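Long-range contacts in cleavage stimulation factor 77 (Encephalitozoon cuniculi, PDB 2UY1), which probably binds mRNA as a nuclear protein of the suppressor of forked family, whose members take part in cleavage of pre-mRNA 3' ends: residues E381-W387 with A418-P422; F305-F309 with V321-C325; Y330-R336 with F363-D369. All coordinates share one frame; numbering follows the deposited sequence.

Contact 1: residues E381-W387 with A418-P422; sequences EKTSRMW and AILPP
Leu420 and Lys382 meet backbone to backbone: the amide N of Leu420 donates to the carbonyl O of Lys382 over 2.8 Å. The donor stands above the carbonyl plane, about 35° out of it, and this is the one direct hydrogen bond between 381-387 and 418-422. Two waters extend the pairing. One accepts from Lys382 N and donates to Ala418 O; the other accepts from Ser384 N and donates to Leu420 O at 2.6 Å, so a loop with no regular secondary structure is tied down at three points.

The side chains of the loop straddle this seam. Leu420 crosses Glu381 at about a right angle, its CD1 lying 3.6 Å from Glu381 CB while CD2 lies toward the carboxylate end. Ile419 puts its two branches to different uses. With CG2 anti to the backbone N, that methyl sits 3.4 Å from Lys382 O and 3.5 Å from Ser384 N, whereas CD1 reaches Trp387 CD1 at 3.9 Å. Trp387 in turn has Lys382 CD over one face of its indole.

Thr383 belongs to the seam, its CG2 facing Pro421 O, and also starts the helix. Its chi1 of 57° sets OG1 between N and C, where it accepts from Met386 N at 3.2 Å as the N-cap; Thr383 N points back at Met386 SD, a weak bond that completes the capping box. Glu358 also bonds this hydroxyl. Lys382 directs its ammonium to the carbonyls of Leu380 and Phe377. Ser384 OG is hydrogen-bonded to a polar side chain of another protein chain.

The loop following helix 400-415 thus lies across the N-terminus of helix 384-397, with Leu420 and Thr383 touching Thr354 of helix 354-367 and Ile419 packing back on Ala413 and Ile414.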
# COMPACT_ATOMS: atom_id res chain seq x y z
N GLU B 381 -0.51 22.18 0.43
CA GLU B 381 -1.00 21.31 1.45
C GLU B 381 -0.63 19.88 1.03
O GLU B 381 -0.41 19.64 -0.14
CB GLU B 381 -2.51 21.44 1.55
CG GLU B 381 -2.99 22.86 1.45
CD GLU B 381 -4.41 22.99 1.88
OE1 GLU B 381 -4.64 23.30 3.07
OE2 GLU B 381 -5.30 22.78 1.04
N LYS B 382 -0.54 18.98 1.99
CA LYS B 382 0.14 17.70 1.79
C LYS B 382 -0.63 16.53 2.34
O LYS B 382 -1.29 16.61 3.39
CB LYS B 382 1.53 17.80 2.43
CG LYS B 382 2.26 19.04 1.90
CD LYS B 382 3.51 19.30 2.51
CE LYS B 382 3.47 20.43 3.38
NZ LYS B 382 3.72 21.69 2.73
N THR B 383 -0.58 15.43 1.59
CA THR B 383 -1.06 14.16 2.04
C THR B 383 0.07 13.53 2.86
O THR B 383 1.18 14.02 2.78
CB THR B 383 -1.37 13.25 0.79
OG1 THR B 383 -0.17 13.15 0.01
CG2 THR B 383 -2.53 13.83 -0.06
N SER B 384 -0.23 12.47 3.63
CA SER B 384 0.81 11.75 4.40
C SER B 384 1.82 11.20 3.43
O SER B 384 2.96 11.14 3.79
CB SER B 384 0.34 10.52 5.17
OG SER B 384 -0.74 10.78 6.01
N ARG B 385 1.39 10.75 2.25
CA ARG B 385 2.30 10.16 1.30
C ARG B 385 3.30 11.20 0.78
O ARG B 385 4.43 10.86 0.62
CB ARG B 385 1.60 9.49 0.14
CG ARG B 385 2.55 8.68 -0.72
CD ARG B 385 2.02 8.51 -2.13
NE ARG B 385 2.62 7.34 -2.76
CZ ARG B 385 2.19 6.77 -3.87
NH1 ARG B 385 1.11 7.25 -4.51
NH2 ARG B 385 2.84 5.70 -4.35
N MET B 386 2.89 12.45 0.57
CA MET B 386 3.75 13.55 0.13
C MET B 386 4.74 13.83 1.26
O MET B 386 5.92 13.81 1.03
CB MET B 386 2.93 14.82 -0.18
CG MET B 386 2.18 14.78 -1.53
SD MET B 386 0.92 16.12 -1.60
CE MET B 386 2.07 17.50 -1.95
N TRP B 387 4.25 14.06 2.48
CA TRP B 387 5.13 14.12 3.69
C TRP B 387 6.16 12.98 3.79
O TRP B 387 7.38 13.22 3.88
CB TRP B 387 4.28 14.18 4.98
CG TRP B 387 3.79 15.58 5.38
CD1 TRP B 387 2.48 16.00 5.46
CD2 TRP B 387 4.60 16.69 5.74
NE1 TRP B 387 2.44 17.32 5.88
CE2 TRP B 387 3.74 17.76 6.05
CE3 TRP B 387 6.00 16.88 5.88
CZ2 TRP B 387 4.22 18.99 6.47
CZ3 TRP B 387 6.45 18.11 6.26
CH2 TRP B 387 5.57 19.16 6.51
N ALA B 418 -4.22 18.99 9.93
CA ALA B 418 -3.92 19.67 8.67
C ALA B 418 -3.47 18.77 7.52
O ALA B 418 -3.11 19.28 6.46
CB ALA B 418 -2.82 20.74 8.92
N ILE B 419 -3.39 17.46 7.70
CA ILE B 419 -2.94 16.64 6.56
C ILE B 419 -4.12 16.41 5.61
O ILE B 419 -5.21 16.08 6.03
CB ILE B 419 -2.35 15.30 6.99
CG1 ILE B 419 -1.07 15.54 7.84
CG2 ILE B 419 -2.22 14.32 5.79
CD1 ILE B 419 -0.08 14.42 7.88
N LEU B 420 -3.90 16.59 4.32
CA LEU B 420 -5.00 16.33 3.40
C LEU B 420 -5.37 14.85 3.46
O LEU B 420 -4.50 13.98 3.65
CB LEU B 420 -4.65 16.75 1.99
CG LEU B 420 -4.36 18.21 1.75
CD1 LEU B 420 -3.75 18.25 0.33
CD2 LEU B 420 -5.66 19.01 1.89
N PRO B 421 -6.67 14.55 3.35
CA PRO B 421 -7.14 13.18 3.17
C PRO B 421 -6.41 12.36 2.06
O PRO B 421 -6.11 12.89 0.98
CB PRO B 421 -8.64 13.38 2.80
CG PRO B 421 -9.00 14.60 3.47
CD PRO B 421 -7.78 15.51 3.36
N PRO B 422 -6.11 11.08 2.33
CA PRO B 422 -5.41 10.25 1.34
C PRO B 422 -6.19 9.95 0.07
O PRO B 422 -7.44 9.85 0.09
CB PRO B 422 -5.11 8.95 2.09
CG PRO B 422 -6.10 8.95 3.24
CD PRO B 422 -6.34 10.35 3.60
O HOH W 1 -1.68 20.38 4.49
O HOH W 2 -3.23 11.74 3.60

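Contact 2: residues F305-F309 with V321-C325; sequences FRKLF and VFIYC
Cys325 presses its sulfur onto Phe309, with SG over one face of the ring, 3.4 Å from Phe309 CD1 and 3.7 Å from the ring centroid. It lies toward the rim, 23° off the ring normal. The same atom reaches Phe305 CZ at 3.7 Å, but here the approach is oblique, so one thiol serves two sulfur-aromatic contacts of different geometry. Both phenylalanines can offer their rings because CG is anti to the backbone N in each, which projects the rings from successive turns toward 321-325.

Helices 302-311 and 319-333 run nearly antiparallel, 161° between the directions of the two short segments. Their axes come no nearer than 12.4 Å, a spacing bridged by large aromatic side chains, in the manner of a helical hairpin within the TPR-like array of this family.

Beyond the sulfur, the contact is made at ring edges. Phe322 CD1 meets Phe309 CZ at 4.0 Å, in the plane of the Phe309 ring, and Val321 CG1 lies near that plane too. Tyr324 CE2 comes to the edge of Phe305 at 3.8 Å. Leu293 of helix 282-300 touches both Phe305 and Cys325. On the looser, more solvent-exposed side, Arg306 points away from 321-325 yet bridges to Glu329, farther along helix 319-333, whereas Lys307 pairs with Glu311 of its own helix.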
# COMPACT_ATOMS: atom_id res chain seq x y z
N PHE B 305 -1.36 16.62 -31.36
CA PHE B 305 -1.66 16.36 -29.90
C PHE B 305 -1.74 17.71 -29.15
O PHE B 305 -2.67 17.98 -28.43
CB PHE B 305 -0.58 15.42 -29.26
CG PHE B 305 -0.62 15.37 -27.74
CD1 PHE B 305 -1.38 14.42 -27.08
CD2 PHE B 305 0.11 16.27 -27.00
CE1 PHE B 305 -1.45 14.40 -25.70
CE2 PHE B 305 0.10 16.24 -25.61
CZ PHE B 305 -0.68 15.32 -24.96
N ARG B 306 -0.74 18.54 -29.40
CA ARG B 306 -0.55 19.82 -28.75
C ARG B 306 -1.61 20.84 -29.11
O ARG B 306 -2.11 21.58 -28.25
CB ARG B 306 0.82 20.35 -29.12
CG ARG B 306 1.87 19.85 -28.14
CD ARG B 306 3.19 20.36 -28.49
NE ARG B 306 4.23 19.60 -27.82
CZ ARG B 306 5.49 19.58 -28.19
NH1 ARG B 306 5.87 20.24 -29.26
NH2 ARG B 306 6.37 18.89 -27.51
N LYS B 307 -2.00 20.83 -30.37
CA LYS B 307 -3.11 21.64 -30.86
C LYS B 307 -4.45 21.20 -30.31
O LYS B 307 -5.27 22.04 -29.97
CB LYS B 307 -3.14 21.62 -32.38
CG LYS B 307 -4.43 22.10 -33.01
CD LYS B 307 -4.16 22.46 -34.46
CE LYS B 307 -5.17 23.49 -35.00
NZ LYS B 307 -6.31 22.74 -35.57
N LEU B 308 -4.71 19.90 -30.25
CA LEU B 308 -5.99 19.42 -29.66
C LEU B 308 -6.13 19.75 -28.15
O LEU B 308 -7.23 20.08 -27.68
CB LEU B 308 -6.16 17.91 -29.89
CG LEU B 308 -7.39 17.29 -29.23
CD1 LEU B 308 -8.66 17.88 -29.80
CD2 LEU B 308 -7.47 15.76 -29.32
N PHE B 309 -5.04 19.63 -27.40
CA PHE B 309 -5.03 20.08 -26.01
C PHE B 309 -5.49 21.53 -25.84
O PHE B 309 -6.37 21.81 -24.97
CB PHE B 309 -3.66 19.89 -25.37
CG PHE B 309 -3.65 20.13 -23.88
CD1 PHE B 309 -4.60 19.47 -23.05
CD2 PHE B 309 -2.72 20.98 -23.30
CE1 PHE B 309 -4.61 19.67 -21.67
CE2 PHE B 309 -2.73 21.19 -21.90
CZ PHE B 309 -3.69 20.54 -21.09
N VAL B 321 -6.45 15.24 -17.02
CA VAL B 321 -6.15 15.48 -18.43
C VAL B 321 -4.87 16.28 -18.46
O VAL B 321 -4.04 16.06 -19.30
CB VAL B 321 -7.36 16.22 -19.18
CG1 VAL B 321 -6.99 16.65 -20.66
CG2 VAL B 321 -8.54 15.32 -19.22
N PHE B 322 -4.70 17.13 -17.46
CA PHE B 322 -3.46 17.90 -17.30
C PHE B 322 -2.30 17.02 -16.91
O PHE B 322 -1.22 17.24 -17.37
CB PHE B 322 -3.63 18.95 -16.19
CG PHE B 322 -4.60 20.07 -16.51
CD1 PHE B 322 -4.19 21.20 -17.20
CD2 PHE B 322 -5.93 19.99 -16.09
CE1 PHE B 322 -5.08 22.25 -17.47
CE2 PHE B 322 -6.84 21.04 -16.35
CZ PHE B 322 -6.39 22.19 -17.02
N ILE B 323 -2.51 16.11 -15.95
CA ILE B 323 -1.51 15.16 -15.48
C ILE B 323 -1.11 14.21 -16.61
O ILE B 323 0.06 13.92 -16.81
CB ILE B 323 -2.05 14.31 -14.29
CG1 ILE B 323 -2.53 15.16 -13.11
CG2 ILE B 323 -1.06 13.19 -13.88
CD1 ILE B 323 -3.22 14.29 -11.98
N TYR B 324 -2.11 13.72 -17.35
CA TYR B 324 -1.78 12.92 -18.53
C TYR B 324 -0.93 13.66 -19.56
O TYR B 324 0.04 13.11 -20.08
CB TYR B 324 -3.07 12.42 -19.15
CG TYR B 324 -2.90 11.93 -20.54
CD1 TYR B 324 -2.47 10.62 -20.80
CD2 TYR B 324 -3.16 12.79 -21.60
CE1 TYR B 324 -2.30 10.22 -22.10
CE2 TYR B 324 -3.00 12.41 -22.89
CZ TYR B 324 -2.59 11.14 -23.15
OH TYR B 324 -2.45 10.79 -24.48
N CYS B 325 -1.27 14.91 -19.87
CA CYS B 325 -0.48 15.70 -20.88
C CYS B 325 0.91 16.01 -20.41
O CYS B 325 1.83 16.15 -21.25
CB CYS B 325 -1.14 17.05 -21.23
SG CYS B 325 -2.63 16.82 -22.25

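Contact 3: residues Y330-R336 with F363-D369; sequences YYATGSR and FLLRIGD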
# COMPACT_ATOMS: atom_id res chain seq x y z
N TYR B 330 6.67 14.94 -20.82
CA TYR B 330 7.95 14.45 -20.24
C TYR B 330 8.56 13.22 -20.97
O TYR B 330 9.69 13.27 -21.41
CB TYR B 330 7.84 14.18 -18.72
CG TYR B 330 9.16 13.74 -18.18
CD1 TYR B 330 10.25 14.63 -18.21
CD2 TYR B 330 9.37 12.43 -17.73
CE1 TYR B 330 11.53 14.24 -17.75
CE2 TYR B 330 10.67 12.03 -17.25
CZ TYR B 330 11.72 12.95 -17.30
OH TYR B 330 12.99 12.62 -16.83
N TYR B 331 7.80 12.12 -21.07
CA TYR B 331 8.32 10.85 -21.65
C TYR B 331 8.54 10.90 -23.17
O TYR B 331 9.32 10.15 -23.68
CB TYR B 331 7.42 9.66 -21.23
CG TYR B 331 7.57 9.49 -19.75
CD1 TYR B 331 8.72 8.93 -19.24
CD2 TYR B 331 6.63 10.01 -18.87
CE1 TYR B 331 8.92 8.86 -17.87
CE2 TYR B 331 6.82 9.94 -17.48
CZ TYR B 331 7.97 9.34 -17.00
OH TYR B 331 8.23 9.26 -15.63
N ALA B 332 7.88 11.83 -23.86
CA ALA B 332 8.01 11.92 -25.32
C ALA B 332 9.20 12.82 -25.68
O ALA B 332 9.99 12.50 -26.54
CB ALA B 332 6.71 12.43 -25.96
N THR B 333 9.37 13.90 -24.93
CA THR B 333 10.35 14.93 -25.27
C THR B 333 11.54 14.99 -24.29
O THR B 333 12.63 15.38 -24.68
CB THR B 333 9.67 16.30 -25.37
OG1 THR B 333 9.36 16.75 -24.05
CG2 THR B 333 8.41 16.17 -26.19
N GLY B 334 11.35 14.58 -23.03
CA GLY B 334 12.39 14.84 -22.00
C GLY B 334 12.48 16.24 -21.39
O GLY B 334 13.33 16.51 -20.50
N SER B 335 11.63 17.14 -21.83
CA SER B 335 11.52 18.46 -21.17
C SER B 335 11.06 18.30 -19.70
O SER B 335 10.12 17.54 -19.43
CB SER B 335 10.48 19.33 -21.87
OG SER B 335 10.58 20.72 -21.53
N ARG B 336 11.70 19.04 -18.80
CA ARG B 336 11.22 19.21 -17.44
C ARG B 336 10.33 20.45 -17.37
O ARG B 336 9.36 20.47 -16.63
CB ARG B 336 12.40 19.40 -16.48
CG ARG B 336 13.24 18.14 -16.34
CD ARG B 336 14.20 18.28 -15.19
NE ARG B 336 14.82 16.98 -14.95
CZ ARG B 336 15.77 16.79 -14.06
NH1 ARG B 336 16.17 17.80 -13.30
NH2 ARG B 336 16.26 15.58 -13.89
N PHE B 363 5.95 13.44 -9.00
CA PHE B 363 6.54 13.50 -10.33
C PHE B 363 7.81 14.34 -10.24
O PHE B 363 8.82 14.00 -10.78
CB PHE B 363 5.59 14.20 -11.32
CG PHE B 363 6.26 14.55 -12.63
CD1 PHE B 363 6.52 13.56 -13.60
CD2 PHE B 363 6.60 15.86 -12.92
CE1 PHE B 363 7.16 13.90 -14.82
CE2 PHE B 363 7.25 16.21 -14.13
CZ PHE B 363 7.54 15.22 -15.07
N LEU B 364 7.76 15.52 -9.64
CA LEU B 364 9.03 16.30 -9.65
C LEU B 364 10.16 15.57 -8.84
O LEU B 364 11.34 15.60 -9.16
CB LEU B 364 8.78 17.70 -9.07
CG LEU B 364 7.91 18.63 -9.92
CD1 LEU B 364 7.65 19.93 -9.16
CD2 LEU B 364 8.59 18.95 -11.28
N LEU B 365 9.80 14.97 -7.73
CA LEU B 365 10.83 14.33 -6.91
C LEU B 365 11.37 13.08 -7.66
O LEU B 365 12.60 12.84 -7.70
CB LEU B 365 10.21 13.99 -5.55
CG LEU B 365 11.11 13.65 -4.37
CD1 LEU B 365 11.74 14.90 -3.89
CD2 LEU B 365 10.19 12.93 -3.32
N ARG B 366 10.50 12.33 -8.33
CA ARG B 366 10.94 11.08 -8.97
C ARG B 366 11.83 11.23 -10.18
O ARG B 366 12.72 10.42 -10.41
CB ARG B 366 9.81 10.13 -9.32
CG ARG B 366 9.14 10.35 -10.63
CD ARG B 366 8.23 9.12 -11.01
NE ARG B 366 7.20 8.88 -9.98
CZ ARG B 366 5.95 9.37 -10.03
NH1 ARG B 366 5.57 10.11 -11.09
NH2 ARG B 366 5.08 9.09 -9.02
N ILE B 367 11.59 12.25 -10.98
CA ILE B 367 12.48 12.52 -12.13
C ILE B 367 13.78 13.25 -11.76
O ILE B 367 14.71 13.40 -12.61
CB ILE B 367 11.77 13.33 -13.19
CG1 ILE B 367 11.40 14.71 -12.63
CG2 ILE B 367 10.55 12.51 -13.71
CD1 ILE B 367 11.42 15.85 -13.69
N GLY B 368 13.84 13.75 -10.54
CA GLY B 368 15.09 14.26 -10.02
C GLY B 368 15.18 15.78 -10.08
O GLY B 368 16.26 16.35 -9.94
N ASP B 369 14.04 16.43 -10.25
CA ASP B 369 13.97 17.90 -10.33
C ASP B 369 13.76 18.44 -8.91
O ASP B 369 12.66 18.92 -8.55
CB ASP B 369 12.84 18.30 -11.27
CG ASP B 369 12.88 19.74 -11.66
OD1 ASP B 369 13.97 20.27 -11.92
OD2 ASP B 369 11.81 20.34 -11.78
O HOH W 3 18.24 15.09 -12.29
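Across the ends of two helices, the backbones of 330-336 and 363-369 come closest at Arg336 and Asp369, whose CA atoms are 7.7 Å apart; both helices end at a glycine of positive phi, and at Gly368 the bonds back into the last turn form a Schellman motif.

Phe363 drives its ring edge against the face of Tyr330 in a T-shaped stack, with planes 82° apart and centroids separated by 5.5 Å. Its leading atom, CZ, lies 3.8 Å from Tyr330 CG. Farther along the same tyrosine, Ile367 CG2 packs 3.6 Å from Tyr330 CE2 as the two side chains slide past each other in opposite directions. Tyr331, from the same helix, turns its ring face to the edge of Tyr330, whose CD2 lies over the centre of that face.

At the C-terminal end of helix 354-367, Arg336 lies along Ile367. Its chain is extended from CG to NE, placing NE 3.8 Å from Ile367 CD1. Arg336 NH1 makes a long salt bridge of 3.6 Å to Asp369 OD1, with guanidinium and carboxylate planes 57° apart, while OD2 of that carboxylate bonds to Asn372. Water 3 lies in the guanidinium plane, 2.6 Å from Arg336 NH2, and links it weakly to Gly368 O. Arg336 NH2 also comes within 3.0 Å of Ile367 O, at an angle too poor for a hydrogen bond; that carbonyl accepts from an aromatic side chain of another protein chain, whose backbone also bonds the hydroxyls of Tyr330 and Tyr331.

Helices 319-333 and 354-367 are separated in sequence by helix 337-349, whose Pro339 touches both Tyr330 and Phe363. Such packing between alternate helices is characteristic of TPR-like alpha-helical arrays, and here their ends also contribute to an interface between protein chains.

The three contacts follow one another along a helical array, contact 2 closing before contact 3 opens and contact 3 before contact 1. Contacts 2 and 3 share helix 319-333, and their centres are about 16 Å apart; they touch where Arg306 NH2 packs 3.6 Å from Thr333 CG2. Contact 1 stands farther off, its centre about 22 Å from that of contact 3 and about 27 Å from that of contact 2. It remains tied to contact 3 through helix 354-367, which supplies Phe363 and Ile367 there and Glu358 beside Thr383. Contacts 1 and 3 both reach another protein chain, whereas contact 2 is a buried packing layer between helices.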